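Local coordinates for mitogen-activated protein kinase kinase kinase 2 (Homo sapiens, PDB 2NPT) that belongs to the MAP kinase kinase kinases, which phosphorylate MAP kinase kinases, and carries a PB1 domain, a module that generally mediates protein-protein interaction, at residues L34-P37 against R38-L42. Numbering follows the deposited sequence.
Sequences LQFP and RPVKL
Phe-36 and Val-40 meet in a local apolar contact across the turn by which the chain leaves strand 30-36 and heads for helix 42-53, in the ubiquitin-like fold of the PB1 domain. The closest approach is between Phe-36 CB and Val-40 CG2, 3.6 Å apart, so the base of the aromatic side chain does most of the touching. Val-40 CG1 stands farther off, at 4.2 Å from Phe-36 CB, and reaches the ring obliquely. With CG1 anti to the backbone N (chi1 179°), the valine leaves CG2 beside that N and directed back at the end of the strand. The same methyl also lies 3.6 Å from Pro-37 O, so it touches both the phenylalanine and the carbonyl of the next residue.

What brings two residues four apart this close is the reversal through Arg-38 and Pro-39. Their peptide bond is cis, which cuts the separation of Arg-38 CA and Pro-39 CA to 2.9 Å, and Phe-36 CA ends up 6.4 Å from Val-40 CA. The turn is closed without a hydrogen bond between the two segments; the carbonyl oxygens Pro-37 O and Pro-39 O approach to 3.5 Å, but both are acceptors. The Arg-38 chain is extended from CG to NE; NE bonds to Asn-19 O and NH1 forms a salt bridge with Asp-84.

Lys-41 is the N-cap residue of helix 42-53. Phe-36 and Val-40 are both buried, and both touch Leu-45 of that helix; Phe-36 also packs on Val-23 of strand 21-27, Val-40 on Val-21 of that strand and on Leu-76 of helix 73-85. These contacts place the pair between strand 30-36, at the edge of the sheet within this chain, its neighbour 21-27, and helices 42-53 and 73-85.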
ATOM      1  N   LEU D  34      -3.194  -2.839  -1.812  1.00 22.09           N
ATOM      2  CA  LEU D  34      -4.507  -2.583  -1.294  1.00 24.25           C
ATOM      3  C   LEU D  34      -4.771  -3.464  -0.077  1.00 24.58           C
ATOM      4  O   LEU D  34      -4.273  -4.576   0.015  1.00 24.62           O
ATOM      5  CB  LEU D  34      -5.537  -2.872  -2.376  1.00 24.67           C
ATOM      6  CG  LEU D  34      -5.610  -1.925  -3.573  1.00 27.01           C
ATOM      7  CD1 LEU D  34      -6.546  -2.566  -4.604  1.00 30.60           C
ATOM      8  CD2 LEU D  34      -6.214  -0.564  -3.127  1.00 30.65           C
ATOM      9  N   GLN D  35      -5.554  -2.944   0.854  1.00 25.59           N
ATOM     10  CA  GLN D  35      -5.954  -3.720   2.024  1.00 26.90           C
ATOM     11  C   GLN D  35      -7.354  -4.245   1.798  1.00 27.01           C
ATOM     12  O   GLN D  35      -8.280  -3.497   1.339  1.00 28.05           O
ATOM     13  CB  GLN D  35      -5.881  -2.874   3.287  1.00 27.84           C
ATOM     14  CG  GLN D  35      -4.576  -2.156   3.436  1.00 32.23           C
ATOM     15  CD  GLN D  35      -4.684  -0.938   4.313  1.00 37.73           C
ATOM     16  OE1 GLN D  35      -4.106  -0.927   5.394  1.00 43.85           O
ATOM     17  NE2 GLN D  35      -5.414   0.104   3.858  1.00 38.73           N
ATOM     18  N   PHE D  36      -7.520  -5.525   2.096  1.00 24.81           N
ATOM     19  CA  PHE D  36      -8.781  -6.194   1.955  1.00 25.51           C
ATOM     20  C   PHE D  36      -9.336  -6.625   3.286  1.00 26.83           C
ATOM     21  O   PHE D  36      -8.661  -7.295   4.070  1.00 27.31           O
ATOM     22  CB  PHE D  36      -8.638  -7.422   1.064  1.00 26.05           C
ATOM     23  CG  PHE D  36      -8.481  -7.078  -0.377  1.00 24.61           C
ATOM     24  CD1 PHE D  36      -9.582  -7.090  -1.237  1.00 25.66           C
ATOM     25  CD2 PHE D  36      -7.237  -6.749  -0.881  1.00 22.38           C
ATOM     26  CE1 PHE D  36      -9.443  -6.725  -2.563  1.00 24.76           C
ATOM     27  CE2 PHE D  36      -7.089  -6.378  -2.201  1.00 24.59           C
ATOM     28  CZ  PHE D  36      -8.192  -6.384  -3.063  1.00 24.13           C
ATOM     29  N   PRO D  37     -10.602  -6.266   3.540  1.00 28.49           N
ATOM     30  CA  PRO D  37     -11.238  -6.686   4.764  1.00 28.92           C
ATOM     31  C   PRO D  37     -11.544  -8.191   4.752  1.00 29.25           C
ATOM     32  O   PRO D  37     -11.900  -8.732   3.714  1.00 29.66           O
ATOM     33  CB  PRO D  37     -12.530  -5.865   4.765  1.00 29.57           C
ATOM     34  CG  PRO D  37     -12.832  -5.631   3.358  1.00 30.23           C
ATOM     35  CD  PRO D  37     -11.507  -5.492   2.675  1.00 29.86           C
ATOM     36  N   ARG D  38     -11.385  -8.850   5.891  1.00 30.37           N
ATOM     37  CA  ARG D  38     -11.687 -10.269   6.008  1.00 31.04           C
ATOM     38  C   ARG D  38     -13.184 -10.525   6.193  1.00 32.64           C
ATOM     39  O   ARG D  38     -13.868  -9.693   6.781  1.00 32.24           O
ATOM     40  CB  ARG D  38     -10.979 -10.874   7.205  1.00 31.28           C
ATOM     41  CG  ARG D  38      -9.485 -10.811   7.095  1.00 30.49           C
ATOM     42  CD  ARG D  38      -8.799 -11.405   8.282  1.00 32.69           C
ATOM     43  NE  ARG D  38      -7.374 -11.144   8.161  1.00 34.27           N
ATOM     44  CZ  ARG D  38      -6.418 -12.057   8.004  1.00 31.02           C
ATOM     45  NH1 ARG D  38      -6.682 -13.350   7.953  1.00 34.62           N
ATOM     46  NH2 ARG D  38      -5.175 -11.631   7.886  1.00 31.96           N
ATOM     47  N   PRO D  39     -13.674 -11.699   5.735  1.00 34.20           N
ATOM     48  CA  PRO D  39     -12.923 -12.696   4.949  1.00 34.35           C
ATOM     49  C   PRO D  39     -12.762 -12.247   3.514  1.00 34.26           C
ATOM     50  O   PRO D  39     -13.663 -11.638   2.944  1.00 34.05           O
ATOM     51  CB  PRO D  39     -13.820 -13.930   5.024  1.00 34.92           C
ATOM     52  CG  PRO D  39     -15.167 -13.384   5.130  1.00 34.60           C
ATOM     53  CD  PRO D  39     -15.051 -12.164   5.995  1.00 34.30           C
ATOM     54  N   VAL D  40     -11.596 -12.486   2.943  1.00 33.92           N
ATOM     55  CA  VAL D  40     -11.318 -12.032   1.585  1.00 34.38           C
ATOM     56  C   VAL D  40     -11.832 -13.076   0.596  1.00 33.64           C
ATOM     57  O   VAL D  40     -11.637 -14.276   0.803  1.00 34.68           O
ATOM     58  CB  VAL D  40      -9.792 -11.784   1.367  1.00 33.54           C
ATOM     59  CG1 VAL D  40      -9.503 -11.325  -0.053  1.00 33.96           C
ATOM     60  CG2 VAL D  40      -9.265 -10.755   2.378  1.00 34.64           C
ATOM     61  N   LYS D  41     -12.460 -12.611  -0.479  1.00 33.87           N
ATOM     62  CA  LYS D  41     -12.984 -13.485  -1.537  1.00 33.68           C
ATOM     63  C   LYS D  41     -12.286 -13.280  -2.853  1.00 32.18           C
ATOM     64  O   LYS D  41     -11.883 -12.162  -3.155  1.00 31.09           O
ATOM     65  CB  LYS D  41     -14.491 -13.251  -1.715  1.00 34.35           C
ATOM     66  CG  LYS D  41     -15.347 -14.144  -0.840  1.00 37.25           C
ATOM     67  CD  LYS D  41     -15.959 -13.458   0.368  1.00 39.47           C
ATOM     68  CE  LYS D  41     -16.370 -14.514   1.395  1.00 39.94           C
ATOM     69  N   LEU D  42     -12.144 -14.341  -3.653  1.00 31.23           N
ATOM     70  CA  LEU D  42     -11.555 -14.206  -4.961  1.00 30.90           C
ATOM     71  C   LEU D  42     -12.166 -13.112  -5.799  1.00 30.53           C
ATOM     72  O   LEU D  42     -11.441 -12.398  -6.471  1.00 30.30           O
ATOM     73  CB  LEU D  42     -11.618 -15.487  -5.784  1.00 31.37           C
ATOM     74  CG  LEU D  42     -10.463 -16.416  -5.736  1.00 32.20           C
ATOM     75  CD1 LEU D  42     -10.614 -17.490  -6.791  1.00 29.44           C
ATOM     76  CD2 LEU D  42      -9.143 -15.591  -5.874  1.00 32.12           C
TER